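Local coordinates for protein L-Ala-D/L-Glu epimerase, a muconate lactonizing enzyme (Klebsiella pneumoniae subsp. pneumoniae MGH 78578, PDB 3FCP) that belongs to the muconate lactonizing enzyme group of the enolase superfamily and binds a magnesium ion at the end of its barrel domain, at residues V200-D205 / V228-N233; L248-V253 / A270-I275. One frame throughout, in Å; residues are numbered along the deposited sequence.

Contact 1 of 2, residues V200-D205 / V228-N233; sequences VNQAWD and VSAHDN. With MG (magnesium ion), chain I.
Gln202 and Val228 bury the most surface where the loop 200-205 runs past the loop 228-233. The aliphatic part of Gln202 lies alongside the backbone of Val228 and Ser229: Gln202 CA makes a CA-H...O contact with Val228 O at 3.4 Å, and Gln202 CG follows at 3.7 Å from that same oxygen. With CG anti to the carbonyl carbon (chi1 -67°) and the chain extended beyond it, the end of the side chain is carried up beside Ala230. A matching CA-H...O contact runs the other way, from Val228 CA to Trp204 O at 3.4 Å. The CA-CB bond of Val228 points away from 200-205, yet its branch CG1 still rests 3.6 Å from Trp204 O. A water sits between the backbones at this end, accepting from Ser229 N at 2.9 Å; its modelled distance to Trp204 O is doubtfully short. The carbonyl of Trp204 faces Val228 while its indole leads away, where Val200 CG1 sits over the centre of one ring face, 3.4 Å above the plane. Val200 to Ala203 form a type I' turn, with Asn201 and Gln202 at its corners; Asn201 turns away from 228-233 and binds the magnesium ion through OD1 at 2.2 Å. His231, in the type I turn from Ser229 to Asp232, stacks its ring on Tyr257 of a second subunit. The two loops follow neighbouring parallel strands, 195-199 and 223-225, of the barrel. Asp205 and Asp232 cap the N termini of the helices that come next, 206-218 and 233-242; Asp205 OD1 also hydrogen-bonds Thr208 OG1, and Val228 packs against Ala235, Leu236 and Leu239 of the second helix.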
ATOM      1  N   VAL A 200      11.344  24.830  13.750  1.00 25.58           N
ATOM      2  CA  VAL A 200      12.585  24.706  12.995  1.00 26.02           C
ATOM      3  C   VAL A 200      12.441  25.387  11.632  1.00 26.01           C
ATOM      4  O   VAL A 200      13.412  25.550  10.898  1.00 24.17           O
ATOM      5  CB  VAL A 200      12.949  23.217  12.767  1.00 27.78           C
ATOM      6  CG1 VAL A 200      14.432  23.085  12.445  1.00 29.90           C
ATOM      7  CG2 VAL A 200      12.590  22.396  13.993  1.00 27.39           C
ATOM      8  N   ASN A 201      11.212  25.773  11.307  1.00 26.75           N
ATOM      9  CA  ASN A 201      10.901  26.440  10.046  1.00 27.17           C
ATOM     10  C   ASN A 201      11.644  25.898   8.825  1.00 27.64           C
ATOM     11  O   ASN A 201      12.350  26.641   8.137  1.00 27.39           O
ATOM     12  CB  ASN A 201      11.141  27.951  10.182  1.00 30.32           C
ATOM     13  CG  ASN A 201      10.518  28.752   9.040  1.00 32.16           C
ATOM     14  OD1 ASN A 201       9.350  28.552   8.682  1.00 31.60           O
ATOM     15  ND2 ASN A 201      11.292  29.676   8.476  1.00 32.60           N
ATOM     16  N   GLN A 202      11.484  24.599   8.564  1.00 26.62           N
ATOM     17  CA  GLN A 202      12.082  23.938   7.398  1.00 27.55           C
ATOM     18  C   GLN A 202      13.586  23.685   7.381  1.00 27.51           C
ATOM     19  O   GLN A 202      14.085  23.059   6.455  1.00 27.50           O
ATOM     20  CB  GLN A 202      11.752  24.726   6.124  1.00 28.51           C
ATOM     21  CG  GLN A 202      10.297  24.743   5.716  1.00 29.22           C
ATOM     22  CD  GLN A 202      10.092  25.427   4.370  1.00 30.58           C
ATOM     23  OE1 GLN A 202      10.088  26.659   4.268  1.00 30.42           O
ATOM     24  NE2 GLN A 202       9.940  24.626   3.329  1.00 29.02           N
ATOM     25  N   ALA A 203      14.301  24.139   8.401  1.00 27.81           N
ATOM     26  CA  ALA A 203      15.756  24.022   8.433  1.00 27.24           C
ATOM     27  C   ALA A 203      16.428  22.655   8.371  1.00 25.52           C
ATOM     28  O   ALA A 203      17.522  22.535   7.825  1.00 26.50           O
ATOM     29  CB  ALA A 203      16.297  24.796   9.643  1.00 27.52           C
ATOM     30  N   TRP A 204      15.794  21.618   8.902  1.00 25.43           N
ATOM     31  CA  TRP A 204      16.438  20.311   8.924  1.00 24.76           C
ATOM     32  C   TRP A 204      16.240  19.354   7.769  1.00 24.64           C
ATOM     33  O   TRP A 204      15.156  19.237   7.204  1.00 24.66           O
ATOM     34  CB  TRP A 204      16.070  19.555  10.203  1.00 22.73           C
ATOM     35  CG  TRP A 204      16.535  20.200  11.472  1.00 23.67           C
ATOM     36  CD1 TRP A 204      17.565  21.087  11.620  1.00 25.44           C
ATOM     37  CD2 TRP A 204      16.024  19.955  12.785  1.00 23.52           C
ATOM     38  NE1 TRP A 204      17.727  21.408  12.948  1.00 23.66           N
ATOM     39  CE2 TRP A 204      16.794  20.729  13.685  1.00 25.02           C
ATOM     40  CE3 TRP A 204      14.990  19.154  13.291  1.00 22.27           C
ATOM     41  CZ2 TRP A 204      16.563  20.723  15.063  1.00 22.39           C
ATOM     42  CZ3 TRP A 204      14.761  19.147  14.659  1.00 23.85           C
ATOM     43  CH2 TRP A 204      15.546  19.928  15.530  1.00 24.52           C
ATOM     44  N   ASP A 205      17.320  18.654   7.443  1.00 25.47           N
ATOM     45  CA  ASP A 205      17.296  17.630   6.416  1.00 26.22           C
ATOM     46  C   ASP A 205      16.639  16.456   7.146  1.00 25.14           C
ATOM     47  O   ASP A 205      16.506  16.485   8.372  1.00 23.57           O
ATOM     48  CB  ASP A 205      18.720  17.247   6.014  1.00 27.35           C
ATOM     49  CG  ASP A 205      19.558  16.820   7.209  1.00 28.72           C
ATOM     50  OD1 ASP A 205      20.089  17.707   7.906  1.00 30.80           O
ATOM     51  OD2 ASP A 205      19.669  15.603   7.464  1.00 28.80           O
ATOM     52  N   VAL A 228      11.118  19.710   8.917  1.00 23.70           N
ATOM     53  CA  VAL A 228      11.757  19.526   7.618  1.00 24.08           C
ATOM     54  C   VAL A 228      11.193  20.453   6.541  1.00 24.01           C
ATOM     55  O   VAL A 228      10.240  21.197   6.777  1.00 24.34           O
ATOM     56  CB  VAL A 228      11.623  18.057   7.140  1.00 23.82           C
ATOM     57  CG1 VAL A 228      12.375  17.136   8.083  1.00 23.76           C
ATOM     58  CG2 VAL A 228      10.152  17.659   7.071  1.00 22.50           C
ATOM     59  N   SER A 229      11.794  20.395   5.358  1.00 24.74           N
ATOM     60  CA  SER A 229      11.383  21.224   4.230  1.00 26.21           C
ATOM     61  C   SER A 229      10.009  20.852   3.683  1.00 25.70           C
ATOM     62  O   SER A 229       9.592  19.693   3.748  1.00 24.23           O
ATOM     63  CB  SER A 229      12.406  21.106   3.095  1.00 26.78           C
ATOM     64  OG  SER A 229      11.917  21.728   1.916  1.00 29.59           O
ATOM     65  N   ALA A 230       9.310  21.844   3.143  1.00 26.27           N
ATOM     66  CA  ALA A 230       8.002  21.612   2.550  1.00 28.73           C
ATOM     67  C   ALA A 230       8.231  20.875   1.227  1.00 28.92           C
ATOM     68  O   ALA A 230       7.285  20.466   0.563  1.00 30.84           O
ATOM     69  CB  ALA A 230       7.278  22.942   2.312  1.00 29.80           C
ATOM     70  N   HIS A 231       9.500  20.724   0.849  1.00 28.65           N
ATOM     71  CA  HIS A 231       9.876  19.999  -0.366  1.00 29.46           C
ATOM     72  C   HIS A 231       9.861  18.507  -0.030  1.00 28.95           C
ATOM     73  O   HIS A 231       9.926  17.655  -0.915  1.00 27.88           O
ATOM     74  CB  HIS A 231      11.296  20.378  -0.809  1.00 30.88           C
ATOM     75  CG  HIS A 231      11.399  21.726  -1.449  1.00 34.98           C
ATOM     76  ND1 HIS A 231      12.581  22.434  -1.503  1.00 36.43           N
ATOM     77  CD2 HIS A 231      10.475  22.488  -2.082  1.00 37.67           C
ATOM     78  CE1 HIS A 231      12.380  23.574  -2.138  1.00 36.98           C
ATOM     79  NE2 HIS A 231      11.111  23.631  -2.500  1.00 37.22           N
ATOM     80  N   ASP A 232       9.786  18.199   1.261  1.00 27.13           N
ATOM     81  CA  ASP A 232       9.786  16.815   1.703  1.00 26.33           C
ATOM     82  C   ASP A 232       8.627  16.484   2.647  1.00 26.60           C
ATOM     83  O   ASP A 232       8.839  16.167   3.822  1.00 23.43           O
ATOM     84  CB  ASP A 232      11.122  16.496   2.389  1.00 27.01           C
ATOM     85  CG  ASP A 232      11.430  15.010   2.420  1.00 28.08           C
ATOM     86  OD1 ASP A 232      10.543  14.197   2.058  1.00 29.12           O
ATOM     87  OD2 ASP A 232      12.569  14.656   2.811  1.00 27.59           O
ATOM     88  N   ASN A 233       7.400  16.569   2.139  1.00 26.18           N
ATOM     89  CA  ASN A 233       6.233  16.223   2.953  1.00 25.72           C
ATOM     90  C   ASN A 233       6.328  14.743   3.324  1.00 23.42           C
ATOM     91  O   ASN A 233       5.785  14.308   4.340  1.00 23.86           O
ATOM     92  CB  ASN A 233       4.931  16.465   2.179  1.00 26.67           C
ATOM     93  CG  ASN A 233       4.550  17.929   2.110  1.00 28.92           C
ATOM     94  OD1 ASN A 233       3.612  18.298   1.403  1.00 33.83           O
ATOM     95  ND2 ASN A 233       5.264  18.774   2.849  1.00 27.18           N
TER
HETATM   96 MG    MG I 382       7.212  28.688   9.120  1.00 17.54          MG
HETATM   97  O   HOH W   1      14.206  18.885   4.949  1.00 20.78           O
HETATM   98  O   HOH W   2       7.220  26.852  10.829  1.00 24.43           O
HETATM   99  O   HOH W   3       8.048  29.717  11.159  1.00 31.54           O
HETATM  100  O   HOH W   4       6.754  31.213   8.824  1.00 34.60           O

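Contact 2 of 2, residues L248-V253 / A270-I275; sequences LADEAV and AYALKI. With MG (magnesium ion), chain I.
Val253 covers one face of the Tyr271 ring: Val253 CG2 stands 4.2 Å from the ring centroid, 13° off the normal, in a CH-pi contact. Ala249 CB approaches obliquely, 3.9 Å from Tyr271 CD1, and Tyr271 OH is hydrogen-bonded to Gly259 O. Helices 256-264 and 283-294 also pack against this tyrosine. The backbones pair as parallel strands, Ala249 N giving a nearly straight bond to Ala270 O at 2.8 Å and Ala249 O accepting from Ala272 N. From the other side of the sheet, Leu248 CD2 reaches over the backbone to the methyls of Ala270 and Ala272. Just past the paired residues, Asp250 holds CG anti to its own N (chi1 -176°), which brings the carboxylate to the CE and NZ end of the extended Lys274 chain, the two side chains crossing at about a right angle. Lys274 NZ meets Asp250 OD2 on its syn side at 3.1 Å, 24° out of the carboxylate plane; the bond to OD1 is weak. A water joins Asp250 OD1 to Lys274 NZ, and Lys277 forms a salt bridge with OD1. Asp250 OD2 binds the magnesium ion at 2.3 Å, and Glu251 OE2 binds it at 2.2 Å. Shared between metal and lysines, the Asp250 carboxylate has its rotation fixed, and it ties Lys274 to the metal site as a second-shell neighbour.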
ATOM      1  N   LEU A 248       3.617  19.922  14.141  1.00 21.11           N
ATOM      2  CA  LEU A 248       2.798  21.018  13.633  1.00 22.48           C
ATOM      3  C   LEU A 248       3.246  21.338  12.203  1.00 22.69           C
ATOM      4  O   LEU A 248       4.409  21.667  11.970  1.00 22.94           O
ATOM      5  CB  LEU A 248       2.995  22.265  14.507  1.00 23.52           C
ATOM      6  CG  LEU A 248       1.892  23.320  14.701  1.00 28.63           C
ATOM      7  CD1 LEU A 248       2.528  24.705  14.615  1.00 23.54           C
ATOM      8  CD2 LEU A 248       0.757  23.171  13.693  1.00 26.31           C
ATOM      9  N   ALA A 249       2.333  21.234  11.247  1.00 21.43           N
ATOM     10  CA  ALA A 249       2.672  21.543   9.864  1.00 20.70           C
ATOM     11  C   ALA A 249       2.454  23.038   9.597  1.00 19.46           C
ATOM     12  O   ALA A 249       1.434  23.599  10.000  1.00 20.16           O
ATOM     13  CB  ALA A 249       1.803  20.712   8.920  1.00 18.09           C
ATOM     14  N   ASP A 250       3.413  23.687   8.943  1.00 17.96           N
ATOM     15  CA  ASP A 250       3.258  25.104   8.610  1.00 19.60           C
ATOM     16  C   ASP A 250       3.358  25.263   7.097  1.00 20.42           C
ATOM     17  O   ASP A 250       2.347  25.166   6.402  1.00 21.35           O
ATOM     18  CB  ASP A 250       4.313  25.984   9.315  1.00 20.49           C
ATOM     19  CG  ASP A 250       4.105  27.485   9.051  1.00 23.07           C
ATOM     20  OD1 ASP A 250       3.082  27.854   8.424  1.00 22.91           O
ATOM     21  OD2 ASP A 250       4.959  28.302   9.470  1.00 24.20           O
ATOM     22  N   GLU A 251       4.570  25.474   6.583  1.00 20.59           N
ATOM     23  CA  GLU A 251       4.761  25.644   5.142  1.00 22.85           C
ATOM     24  C   GLU A 251       4.214  24.491   4.302  1.00 23.19           C
ATOM     25  O   GLU A 251       3.905  24.679   3.123  1.00 22.66           O
ATOM     26  CB  GLU A 251       6.248  25.846   4.804  1.00 24.87           C
ATOM     27  CG  GLU A 251       6.803  27.248   5.071  1.00 26.82           C
ATOM     28  CD  GLU A 251       6.937  27.569   6.550  1.00 28.22           C
ATOM     29  OE1 GLU A 251       7.028  26.632   7.372  1.00 26.73           O
ATOM     30  OE2 GLU A 251       6.968  28.768   6.887  1.00 31.71           O
ATOM     31  N   ALA A 252       4.095  23.304   4.896  1.00 22.80           N
ATOM     32  CA  ALA A 252       3.580  22.136   4.178  1.00 24.59           C
ATOM     33  C   ALA A 252       2.083  22.234   3.880  1.00 24.08           C
ATOM     34  O   ALA A 252       1.555  21.483   3.061  1.00 25.63           O
ATOM     35  CB  ALA A 252       3.857  20.863   4.978  1.00 23.80           C
ATOM     36  N   VAL A 253       1.393  23.150   4.545  1.00 23.77           N
ATOM     37  CA  VAL A 253      -0.041  23.279   4.327  1.00 24.49           C
ATOM     38  C   VAL A 253      -0.481  24.734   4.291  1.00 23.93           C
ATOM     39  O   VAL A 253      -0.309  25.471   5.262  1.00 24.58           O
ATOM     40  CB  VAL A 253      -0.823  22.513   5.424  1.00 25.74           C
ATOM     41  CG1 VAL A 253      -0.451  23.056   6.801  1.00 29.61           C
ATOM     42  CG2 VAL A 253      -2.316  22.631   5.191  1.00 29.05           C
ATOM     43  N   ALA A 270      -0.987  18.493  13.926  1.00 19.98           N
ATOM     44  CA  ALA A 270      -1.795  19.698  13.794  1.00 22.00           C
ATOM     45  C   ALA A 270      -1.362  20.575  12.629  1.00 21.72           C
ATOM     46  O   ALA A 270      -0.258  20.417  12.093  1.00 21.40           O
ATOM     47  CB  ALA A 270      -1.741  20.502  15.100  1.00 21.49           C
ATOM     48  N   TYR A 271      -2.248  21.489  12.237  1.00 19.43           N
ATOM     49  CA  TYR A 271      -1.973  22.433  11.158  1.00 20.26           C
ATOM     50  C   TYR A 271      -1.907  23.867  11.685  1.00 18.84           C
ATOM     51  O   TYR A 271      -2.728  24.287  12.516  1.00 17.68           O
ATOM     52  CB  TYR A 271      -3.064  22.397  10.075  1.00 20.79           C
ATOM     53  CG  TYR A 271      -3.121  21.163   9.201  1.00 21.15           C
ATOM     54  CD1 TYR A 271      -2.054  20.264   9.132  1.00 20.16           C
ATOM     55  CD2 TYR A 271      -4.233  20.928   8.384  1.00 21.60           C
ATOM     56  CE1 TYR A 271      -2.087  19.172   8.275  1.00 20.76           C
ATOM     57  CE2 TYR A 271      -4.275  19.837   7.519  1.00 19.86           C
ATOM     58  CZ  TYR A 271      -3.199  18.964   7.470  1.00 19.63           C
ATOM     59  OH  TYR A 271      -3.238  17.884   6.625  1.00 19.19           O
ATOM     60  N   ALA A 272      -0.928  24.619  11.194  1.00 19.77           N
ATOM     61  CA  ALA A 272      -0.784  26.020  11.572  1.00 20.51           C
ATOM     62  C   ALA A 272      -1.634  26.823  10.591  1.00 19.54           C
ATOM     63  O   ALA A 272      -1.182  27.142   9.494  1.00 19.63           O
ATOM     64  CB  ALA A 272       0.684  26.459  11.473  1.00 18.21           C
ATOM     65  N   LEU A 273      -2.868  27.131  10.975  1.00 19.18           N
ATOM     66  CA  LEU A 273      -3.753  27.912  10.115  1.00 20.56           C
ATOM     67  C   LEU A 273      -3.250  29.357  10.044  1.00 20.18           C
ATOM     68  O   LEU A 273      -2.854  29.931  11.060  1.00 19.22           O
ATOM     69  CB  LEU A 273      -5.182  27.915  10.674  1.00 20.06           C
ATOM     70  CG  LEU A 273      -5.866  26.585  10.991  1.00 20.70           C
ATOM     71  CD1 LEU A 273      -7.215  26.844  11.659  1.00 19.99           C
ATOM     72  CD2 LEU A 273      -6.045  25.787   9.709  1.00 18.19           C
ATOM     73  N   LYS A 274      -3.243  29.931   8.844  1.00 19.48           N
ATOM     74  CA  LYS A 274      -2.832  31.324   8.657  1.00 20.96           C
ATOM     75  C   LYS A 274      -3.694  31.909   7.549  1.00 21.98           C
ATOM     76  O   LYS A 274      -3.791  31.332   6.469  1.00 19.18           O
ATOM     77  CB  LYS A 274      -1.348  31.418   8.275  1.00 22.18           C
ATOM     78  CG  LYS A 274      -0.389  30.956   9.382  1.00 21.95           C
ATOM     79  CD  LYS A 274       1.064  31.205   9.017  1.00 21.17           C
ATOM     80  CE  LYS A 274       2.003  30.735  10.140  1.00 22.67           C
ATOM     81  NZ  LYS A 274       3.417  31.015   9.812  1.00 21.06           N
ATOM     82  N   ILE A 275      -4.321  33.055   7.802  1.00 22.15           N
ATOM     83  CA  ILE A 275      -5.180  33.629   6.774  1.00 21.88           C
ATOM     84  C   ILE A 275      -4.406  33.972   5.505  1.00 22.26           C
ATOM     85  O   ILE A 275      -4.936  33.819   4.397  1.00 21.01           O
ATOM     86  CB  ILE A 275      -5.967  34.877   7.290  1.00 20.93           C
ATOM     87  CG1 ILE A 275      -5.026  36.038   7.608  1.00 19.01           C
ATOM     88  CG2 ILE A 275      -6.775  34.501   8.530  1.00 20.90           C
ATOM     89  CD1 ILE A 275      -5.782  37.319   8.020  1.00 19.26           C
TER
HETATM   90 MG    MG I 382       7.212  28.688   9.120  1.00 17.54          MG
HETATM   91  O   HOH W   5       3.926  30.254   7.192  1.00 25.17           O
HETATM   92  O   HOH W   2       7.220  26.852  10.829  1.00 24.43           O
HETATM   93  O   HOH W   3       8.048  29.717  11.159  1.00 31.54           O
HETATM   94  O   HOH W   4       6.754  31.213   8.824  1.00 34.60           O

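How the contacts relate
From the N terminus, strand 195-199 leads into 200-205; helix 206-218 and strand 223-225 follow before 228-233 returns to it, closing contact 1. Only then, after helix 233-242, does contact 2 open on strand 246-249, and it closes through helix 256-264 at strand 270-273, one beta-alpha-beta unit. The contacts are thus in series and neither nest nor cross. Both belong to the C-terminal barrel domain of the enolase-type fold, with centres about 13 Å apart. They converge on one magnesium ion and share three of its waters: contact 1 brings Asn201, contact 2 Asp250 and Glu251. Gln202 and Ala230 also pack against Glu251, and Asn233 against Ala252.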